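Local coordinates for protein transcriptional regulator (PDB 3LMM) that is of unknown function but is probably a multidomain transcriptional regulator that binds DNA, at residues Pro190-Leu195 / Glu261-Glu266; Thr182-Asp187 / Glu221-Gln226; Thr233-Thr238 / Arg312-Ser317. One frame throughout, in Å; residues are numbered along the deposited sequence.

Contact 1: residues Pro190-Leu195 / Glu261-Glu266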
loop_
_atom_site.group_PDB
_atom_site.type_symbol
_atom_site.label_atom_id
_atom_site.label_comp_id
_atom_site.label_asym_id
_atom_site.label_seq_id
_atom_site.Cartn_x
_atom_site.Cartn_y
_atom_site.Cartn_z
ATOM N N PRO A 190 -23.728 18.027 5.689
ATOM C CA PRO A 190 -23.035 18.988 4.828
ATOM C C PRO A 190 -21.601 19.239 5.284
ATOM O O PRO A 190 -20.714 19.480 4.471
ATOM C CB PRO A 190 -23.910 20.233 4.935
ATOM C CG PRO A 190 -24.539 20.083 6.305
ATOM C CD PRO A 190 -24.917 18.636 6.307
ATOM N N ALA A 191 -21.391 19.174 6.592
ATOM C CA ALA A 191 -20.075 19.390 7.170
ATOM C C ALA A 191 -19.086 18.342 6.679
ATOM O O ALA A 191 -17.917 18.641 6.396
ATOM C CB ALA A 191 -20.159 19.340 8.684
ATOM N N ALA A 192 -19.560 17.103 6.595
ATOM C CA ALA A 192 -18.737 15.988 6.148
ATOM C C ALA A 192 -18.427 16.161 4.668
ATOM O O ALA A 192 -17.296 15.942 4.232
ATOM C CB ALA A 192 -19.472 14.686 6.375
ATOM N N LEU A 193 -19.442 16.550 3.903
ATOM C CA LEU A 193 -19.263 16.746 2.485
ATOM C C LEU A 193 -18.314 17.894 2.249
ATOM O O LEU A 193 -17.458 17.844 1.359
ATOM C CB LEU A 193 -20.596 17.042 1.821
ATOM C CG LEU A 193 -21.416 15.784 1.587
ATOM C CD1 LEU A 193 -22.855 16.144 1.326
ATOM C CD2 LEU A 193 -20.826 15.007 0.429
ATOM N N ALA A 194 -18.468 18.942 3.048
ATOM C CA ALA A 194 -17.611 20.116 2.912
ATOM C C ALA A 194 -16.148 19.702 3.094
ATOM O O ALA A 194 -15.268 20.156 2.357
ATOM C CB ALA A 194 -17.998 21.150 3.945
ATOM N N LEU A 195 -15.919 18.834 4.077
ATOM C CA LEU A 195 -14.599 18.323 4.394
ATOM C C LEU A 195 -13.985 17.587 3.232
ATOM O O LEU A 195 -12.813 17.771 2.923
ATOM C CB LEU A 195 -14.694 17.370 5.570
ATOM C CG LEU A 195 -14.439 17.996 6.920
ATOM C CD1 LEU A 195 -14.776 17.022 8.025
ATOM C CD2 LEU A 195 -12.988 18.408 6.972
ATOM N N GLU A 261 -22.383 13.013 17.335
ATOM C CA GLU A 261 -23.252 13.292 16.199
ATOM C C GLU A 261 -22.440 13.571 14.946
ATOM O O GLU A 261 -23.003 13.855 13.895
ATOM C CB GLU A 261 -24.158 14.489 16.482
ATOM C CG GLU A 261 -24.500 14.688 17.945
ATOM C CD GLU A 261 -23.446 15.509 18.655
ATOM O OE1 GLU A 261 -23.113 16.609 18.143
ATOM O OE2 GLU A 261 -22.968 15.074 19.729
ATOM N N LYS A 262 -21.119 13.501 15.055
ATOM C CA LYS A 262 -20.261 13.754 13.904
ATOM C C LYS A 262 -19.897 12.465 13.179
ATOM O O LYS A 262 -19.778 11.401 13.786
ATOM C CB LYS A 262 -18.976 14.474 14.333
ATOM C CG LYS A 262 -19.214 15.807 15.038
ATOM C CD LYS A 262 -17.936 16.653 15.181
ATOM C CE LYS A 262 -18.263 18.061 15.705
ATOM N NZ LYS A 262 -17.129 19.030 15.605
ATOM N N SER A 263 -19.740 12.576 11.867
ATOM C CA SER A 263 -19.370 11.451 11.026
ATOM C C SER A 263 -17.888 11.161 11.275
ATOM O O SER A 263 -17.201 11.955 11.921
ATOM C CB SER A 263 -19.596 11.814 9.563
ATOM O OG SER A 263 -18.874 12.977 9.214
ATOM N N CYS A 264 -17.392 10.035 10.770
ATOM C CA CYS A 264 -15.989 9.690 10.971
ATOM C C CYS A 264 -15.072 10.741 10.376
ATOM O O CYS A 264 -14.047 11.071 10.961
ATOM C CB CYS A 264 -15.670 8.335 10.346
ATOM S SG CYS A 264 -16.160 6.913 11.349
ATOM N N LEU A 265 -15.435 11.256 9.206
ATOM C CA LEU A 265 -14.623 12.275 8.560
ATOM C C LEU A 265 -14.526 13.498 9.467
ATOM O O LEU A 265 -13.461 14.116 9.601
ATOM C CB LEU A 265 -15.236 12.688 7.227
ATOM C CG LEU A 265 -15.252 11.628 6.139
ATOM C CD1 LEU A 265 -16.019 12.157 4.941
ATOM C CD2 LEU A 265 -13.839 11.245 5.752
ATOM N N GLU A 266 -15.654 13.850 10.079
ATOM C CA GLU A 266 -15.704 14.987 10.977
ATOM C C GLU A 266 -14.887 14.654 12.210
ATOM O O GLU A 266 -14.074 15.460 12.673
ATOM C CB GLU A 266 -17.147 15.285 11.358
ATOM C CG GLU A 266 -17.921 15.925 10.233
ATOM C CD GLU A 266 -19.392 16.053 10.539
ATOM O OE1 GLU A 266 -20.114 15.032 10.463
ATOM O OE2 GLU A 266 -19.832 17.178 10.862
#
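The carboxylate of E266 turns back along the start of its own helix and sets OE2 against A191 CB. E266 CG stands beside the backbone N (chi1 -74°), and the chain then runs extended. This carries E266 OE1 to S263, where two donors grip it: S263 N at 2.9 Å, on a nearly straight bond (174°) arriving from above the carboxylate plane, and S263 OG at 2.7 Å, on the anti lone pair. A weak return bond of 3.4 Å from E266 N to S263 OG completes a capping box at the head of helix 264-278. OE2 also forms a salt bridge with R189, and that partner and the helix N-terminus would probably steady the negative charge of this buried group.

Apolar groups pack against this polar corner. The CB of A192 sits 3.4 Å from S263 OG. L195 reaches across with one branch, its CD1 lying 3.6 Å from L265 O and 4.0 Å from E266 CG, so it rests on the first turn of the helix. L265 answers from its own side, its CD1 coming within 4.1 Å of A192 O.

Helix 226-232 closes the apolar side of the joint, F232 touching both A192 and L265 and L231 touching L265; L193, pointing away from this contact, packs helix 190-199 on helix 208-214, and C264 faces L235 and W314.

Contact 2: residues Thr182-Asp187 / Glu221-Gln226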
loop_
_atom_site.group_PDB
_atom_site.type_symbol
_atom_site.label_atom_id
_atom_site.label_comp_id
_atom_site.label_asym_id
_atom_site.label_seq_id
_atom_site.Cartn_x
_atom_site.Cartn_y
_atom_site.Cartn_z
ATOM N N THR A 182 -29.910 1.609 4.703
ATOM C CA THR A 182 -31.144 2.365 4.533
ATOM C C THR A 182 -30.907 3.865 4.517
ATOM O O THR A 182 -31.856 4.654 4.412
ATOM C CB THR A 182 -32.109 2.060 5.656
ATOM O OG1 THR A 182 -31.473 2.321 6.910
ATOM C CG2 THR A 182 -32.531 0.609 5.597
ATOM N N ALA A 183 -29.635 4.248 4.620
ATOM C CA ALA A 183 -29.223 5.645 4.633
ATOM C C ALA A 183 -29.265 6.204 3.230
ATOM O O ALA A 183 -28.834 5.553 2.277
ATOM C CB ALA A 183 -27.831 5.764 5.193
ATOM N N THR A 184 -29.794 7.416 3.119
ATOM C CA THR A 184 -29.931 8.107 1.843
ATOM C C THR A 184 -29.132 9.422 1.812
ATOM O O THR A 184 -28.537 9.822 2.813
ATOM C CB THR A 184 -31.426 8.388 1.566
ATOM O OG1 THR A 184 -32.020 9.002 2.715
ATOM C CG2 THR A 184 -32.154 7.099 1.284
ATOM N N LEU A 185 -29.117 10.081 0.656
ATOM C CA LEU A 185 -28.395 11.334 0.495
ATOM C C LEU A 185 -28.760 12.344 1.583
ATOM O O LEU A 185 -27.925 13.139 2.021
ATOM C CB LEU A 185 -28.691 11.939 -0.880
ATOM C CG LEU A 185 -28.188 13.368 -1.150
ATOM C CD1 LEU A 185 -27.127 13.360 -2.233
ATOM C CD2 LEU A 185 -29.370 14.247 -1.572
ATOM N N GLY A 186 -30.013 12.304 2.021
ATOM C CA GLY A 186 -30.468 13.224 3.045
ATOM C C GLY A 186 -29.834 13.000 4.404
ATOM O O GLY A 186 -29.979 13.832 5.303
ATOM N N ASP A 187 -29.133 11.882 4.563
ATOM C CA ASP A 187 -28.490 11.557 5.830
ATOM C C ASP A 187 -27.044 12.039 5.870
ATOM O O ASP A 187 -26.423 12.061 6.928
ATOM C CB ASP A 187 -28.542 10.042 6.071
ATOM C CG ASP A 187 -29.959 9.521 6.300
ATOM O OD1 ASP A 187 -30.342 8.526 5.635
ATOM O OD2 ASP A 187 -30.684 10.097 7.149
ATOM N N GLU A 221 -30.104 3.443 -6.316
ATOM C CA GLU A 221 -31.449 3.657 -5.800
ATOM C C GLU A 221 -31.391 4.863 -4.892
ATOM O O GLU A 221 -32.420 5.370 -4.452
ATOM C CB GLU A 221 -31.942 2.461 -4.989
ATOM C CG GLU A 221 -32.825 1.494 -5.756
ATOM C CD GLU A 221 -32.035 0.614 -6.695
ATOM O OE1 GLU A 221 -31.112 -0.090 -6.218
ATOM O OE2 GLU A 221 -32.339 0.607 -7.909
ATOM N N GLY A 222 -30.172 5.308 -4.601
ATOM C CA GLY A 222 -29.984 6.470 -3.748
ATOM C C GLY A 222 -29.622 6.098 -2.326
ATOM O O GLY A 222 -29.824 6.882 -1.398
ATOM N N PHE A 223 -29.086 4.895 -2.153
ATOM C CA PHE A 223 -28.701 4.421 -0.828
ATOM C C PHE A 223 -27.191 4.476 -0.616
ATOM O O PHE A 223 -26.425 4.335 -1.558
ATOM C CB PHE A 223 -29.211 2.993 -0.624
ATOM C CG PHE A 223 -30.696 2.908 -0.421
ATOM C CD1 PHE A 223 -31.245 3.129 0.835
ATOM C CD2 PHE A 223 -31.548 2.634 -1.486
ATOM C CE1 PHE A 223 -32.620 3.079 1.026
ATOM C CE2 PHE A 223 -32.928 2.584 -1.299
ATOM C CZ PHE A 223 -33.462 2.807 -0.039
ATOM N N LEU A 224 -26.763 4.701 0.620
ATOM C CA LEU A 224 -25.342 4.757 0.904
ATOM C C LEU A 224 -24.874 3.384 1.320
ATOM O O LEU A 224 -25.632 2.618 1.913
ATOM C CB LEU A 224 -25.058 5.726 2.044
ATOM C CG LEU A 224 -25.348 7.202 1.822
ATOM C CD1 LEU A 224 -25.151 7.931 3.135
ATOM C CD2 LEU A 224 -24.430 7.749 0.743
ATOM N N SER A 225 -23.629 3.057 1.004
ATOM C CA SER A 225 -23.101 1.768 1.411
ATOM C C SER A 225 -22.778 1.889 2.877
ATOM O O SER A 225 -22.943 2.949 3.479
ATOM C CB SER A 225 -21.827 1.425 0.638
ATOM O OG SER A 225 -20.803 2.379 0.866
ATOM N N GLN A 226 -22.293 0.801 3.443
ATOM C CA GLN A 226 -21.940 0.794 4.849
ATOM C C GLN A 226 -20.727 1.713 5.092
ATOM O O GLN A 226 -20.640 2.383 6.119
ATOM C CB GLN A 226 -21.640 -0.643 5.286
ATOM C CG GLN A 226 -21.732 -0.886 6.787
ATOM C CD GLN A 226 -23.136 -0.725 7.323
ATOM O OE1 GLN A 226 -24.050 -1.449 6.926
ATOM N NE2 GLN A 226 -23.316 0.222 8.242
HETATM O O HOH W 1 -31.173 9.726 -1.341
#
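Two short, weakly bonded strand pieces, about 183-184 and 223-225, meet here through A183 and L224, closing the excursion of the chain that carries helices 190-199 and 208-214. L224 N donates to A183 O at 2.8 Å, with 158° at hydrogen. A183 O also receives a CA-H...O contact from F223 CA at 3.3 Å, and T184 CA makes a similar one to G222 O. Further along, a water links the two segments, accepting from L185 N at 2.9 Å and donating to G222 O at 3.1 Å.

L224 CG stands anti to the carbonyl carbon (chi1 -65°), which brings L224 CD1 within 4.0 Å of A183 CB, on the buried flank that L212 and L218 also cover. T184 and F223 run alongside each other; T182 C lies at the edge of the F223 ring, 3.8 Å from F223 CD1. G222 has a positive phi (101°), turning the chain into the strand.

D187 OD1 accepts from T184 N at 2.8 Å, on the anti side of the carboxylate, and D187 N bonds back to T184 O, fixing the 3-10 turn. The polar contact between the segments thus rests on backbone groups and one bridging water, while A183 and L224 supply apolar contact.

Contact 3: residues Thr233-Thr238 / Arg312-Ser317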
loop_
_atom_site.group_PDB
_atom_site.type_symbol
_atom_site.label_atom_id
_atom_site.label_comp_id
_atom_site.label_asym_id
_atom_site.label_seq_id
_atom_site.Cartn_x
_atom_site.Cartn_y
_atom_site.Cartn_z
ATOM N N THR A 233 -22.127 10.116 7.597
ATOM C CA THR A 233 -23.270 10.103 8.504
ATOM C C THR A 233 -22.817 9.962 9.946
ATOM O O THR A 233 -21.895 9.198 10.243
ATOM C CB THR A 233 -24.195 8.916 8.176
ATOM O OG1 THR A 233 -25.001 9.243 7.037
ATOM C CG2 THR A 233 -25.073 8.562 9.366
ATOM N N SER A 234 -23.473 10.679 10.853
ATOM C CA SER A 234 -23.104 10.584 12.261
ATOM C C SER A 234 -23.297 9.165 12.774
ATOM O O SER A 234 -24.353 8.567 12.566
ATOM C CB SER A 234 -23.919 11.577 13.110
ATOM O OG SER A 234 -25.315 11.535 12.870
ATOM N N LEU A 235 -22.279 8.620 13.434
ATOM C CA LEU A 235 -22.405 7.262 13.946
ATOM C C LEU A 235 -22.783 7.276 15.422
ATOM O O LEU A 235 -22.463 6.355 16.173
ATOM C CB LEU A 235 -21.111 6.452 13.735
ATOM C CG LEU A 235 -19.924 6.711 14.669
ATOM C CD1 LEU A 235 -18.781 5.782 14.324
ATOM C CD2 LEU A 235 -19.518 8.167 14.548
ATOM N N ASP A 236 -23.477 8.334 15.820
ATOM C CA ASP A 236 -23.943 8.502 17.186
ATOM C C ASP A 236 -23.056 7.830 18.231
ATOM O O ASP A 236 -23.543 7.091 19.087
ATOM C CB ASP A 236 -25.377 7.973 17.314
ATOM C CG ASP A 236 -26.305 8.526 16.246
ATOM O OD1 ASP A 236 -26.553 7.825 15.237
ATOM O OD2 ASP A 236 -26.780 9.672 16.408
ATOM N N ARG A 237 -21.755 8.080 18.144
ATOM C CA ARG A 237 -20.799 7.534 19.100
ATOM C C ARG A 237 -19.391 7.983 18.767
ATOM O O ARG A 237 -19.099 8.365 17.640
ATOM C CB ARG A 237 -20.868 6.005 19.150
ATOM C CG ARG A 237 -19.874 5.225 18.309
ATOM C CD ARG A 237 -19.644 3.901 19.009
ATOM N NE ARG A 237 -18.936 2.872 18.251
ATOM C CZ ARG A 237 -19.344 2.376 17.085
ATOM N NH1 ARG A 237 -18.631 1.425 16.484
ATOM N NH2 ARG A 237 -20.449 2.845 16.506
ATOM N N THR A 238 -18.523 7.953 19.762
ATOM C CA THR A 238 -17.164 8.375 19.556
ATOM C C THR A 238 -16.389 7.316 18.815
ATOM O O THR A 238 -16.383 6.144 19.200
ATOM C CB THR A 238 -16.511 8.679 20.886
ATOM O OG1 THR A 238 -17.170 9.810 21.461
ATOM C CG2 THR A 238 -15.037 8.983 20.708
ATOM N N ARG A 312 -9.716 -0.341 11.856
ATOM C CA ARG A 312 -10.344 -0.473 13.176
ATOM C C ARG A 312 -11.293 -1.661 13.121
ATOM O O ARG A 312 -11.566 -2.190 12.045
ATOM C CB ARG A 312 -11.144 0.796 13.431
ATOM C CG ARG A 312 -11.919 0.832 14.699
ATOM C CD ARG A 312 -12.794 2.055 14.667
ATOM N NE ARG A 312 -13.389 2.385 15.956
ATOM C CZ ARG A 312 -14.007 1.522 16.751
ATOM N NH1 ARG A 312 -14.114 0.243 16.400
ATOM N NH2 ARG A 312 -14.527 1.954 17.895
ATOM N N ASP A 313 -11.809 -2.094 14.260
ATOM C CA ASP A 313 -12.742 -3.204 14.194
ATOM C C ASP A 313 -14.129 -2.669 13.776
ATOM O O ASP A 313 -14.895 -3.369 13.121
ATOM C CB ASP A 313 -12.826 -3.945 15.528
ATOM C CG ASP A 313 -13.554 -5.284 15.408
ATOM O OD1 ASP A 313 -13.102 -6.279 16.014
ATOM O OD2 ASP A 313 -14.584 -5.353 14.712
ATOM N N TRP A 314 -14.447 -1.428 14.126
ATOM C CA TRP A 314 -15.726 -0.833 13.740
ATOM C C TRP A 314 -16.954 -1.575 14.182
ATOM O O TRP A 314 -18.068 -1.048 14.120
ATOM C CB TRP A 314 -15.806 -0.624 12.228
ATOM C CG TRP A 314 -15.070 0.576 11.804
ATOM C CD1 TRP A 314 -14.180 0.665 10.781
ATOM C CD2 TRP A 314 -15.106 1.868 12.417
ATOM N NE1 TRP A 314 -13.645 1.923 10.723
ATOM C CE2 TRP A 314 -14.191 2.682 11.724
ATOM C CE3 TRP A 314 -15.799 2.407 13.507
ATOM C CZ2 TRP A 314 -13.976 4.025 12.061
ATOM C CZ3 TRP A 314 -15.583 3.734 13.846
ATOM C CH2 TRP A 314 -14.670 4.527 13.134
ATOM N N ASN A 315 -16.769 -2.812 14.608
ATOM C CA ASN A 315 -17.898 -3.578 15.082
ATOM C C ASN A 315 -17.851 -3.474 16.597
ATOM O O ASN A 315 -18.825 -3.796 17.274
ATOM C CB ASN A 315 -17.797 -5.037 14.642
ATOM C CG ASN A 315 -18.931 -5.888 15.194
ATOM O OD1 ASN A 315 -18.697 -6.830 15.946
ATOM N ND2 ASN A 315 -20.169 -5.553 14.823
ATOM N N ARG A 316 -16.714 -3.008 17.117
ATOM C CA ARG A 316 -16.552 -2.842 18.552
ATOM C C ARG A 316 -17.003 -1.462 18.991
ATOM O O ARG A 316 -17.028 -0.527 18.193
ATOM C CB ARG A 316 -15.103 -3.087 18.970
ATOM C CG ARG A 316 -14.824 -4.532 19.340
ATOM C CD ARG A 316 -13.505 -4.989 18.744
ATOM N NE ARG A 316 -12.592 -5.610 19.708
ATOM C CZ ARG A 316 -12.373 -5.144 20.936
ATOM N NH1 ARG A 316 -13.001 -4.057 21.380
ATOM N NH2 ARG A 316 -11.502 -5.755 21.713
ATOM N N SER A 317 -17.372 -1.337 20.261
ATOM C CA SER A 317 -17.853 -0.065 20.785
ATOM C C SER A 317 -16.722 0.896 21.068
ATOM O O SER A 317 -16.626 1.969 20.465
ATOM C CB SER A 317 -18.646 -0.303 22.066
ATOM O OG SER A 317 -19.769 -1.136 21.821
#
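The polar part of the contact is a single arginine, R237, reaching across to backbone carbonyls of the facing loop, its chain extended from CG to NE. R237 NH1 donates to R316 O at 3.0 Å, the oxygen lying 25° out of the guanidinium plane and the angle at hydrogen a bent 142°. R237 NE makes a weaker bond of 3.3 Å to S317 O, which lies at the guanidinium edge. R312 NH2 gives that oxygen a second weak bond from within its own loop.

Like charges approach here too: R237 NH1 stands over one face of the R312 guanidinium, 4.4 Å from R312 NH2, an approach that S317 O, accepting weakly from both arginines, may offset. R316 turns its own guanidinium to a salt bridge with E318.

Apolar contact is provided by L235 and W314, whose side chains cross at about a right angle, L235 CD1 lying 3.8 Å from W314 CZ3. R312 CD lies over the centre of one indole face, and W314 NE1 is hydrogen-bonded to M309 O.

Both segments are helix-to-strand connections, leading from helices 226-232 and 298-311 into strands 240-245 and 320-325, parallel neighbours in the six-stranded mixed sheet.

Overall arrangement
The three contacts form one connected region on the same side of the chain's centre, their centres about 14 to 17 Å apart. Contacts 1 and 2 only adjoin along the chain, strand 183-184 leading into helix 190-199. Contacts 1 and 3 touch directly: S263 CB lies 3.5 Å from T233 O. Contact 2 meets contact 3 at a probable weak hydrogen bond of 3.2 Å between D187 O and T233 OG1. Helix 226-232 runs from contact 2 into contact 3 and covers contact 1. The cobalt site, with D41, F42 and D90, belongs to the N-terminal part and draws no residue from these contacts.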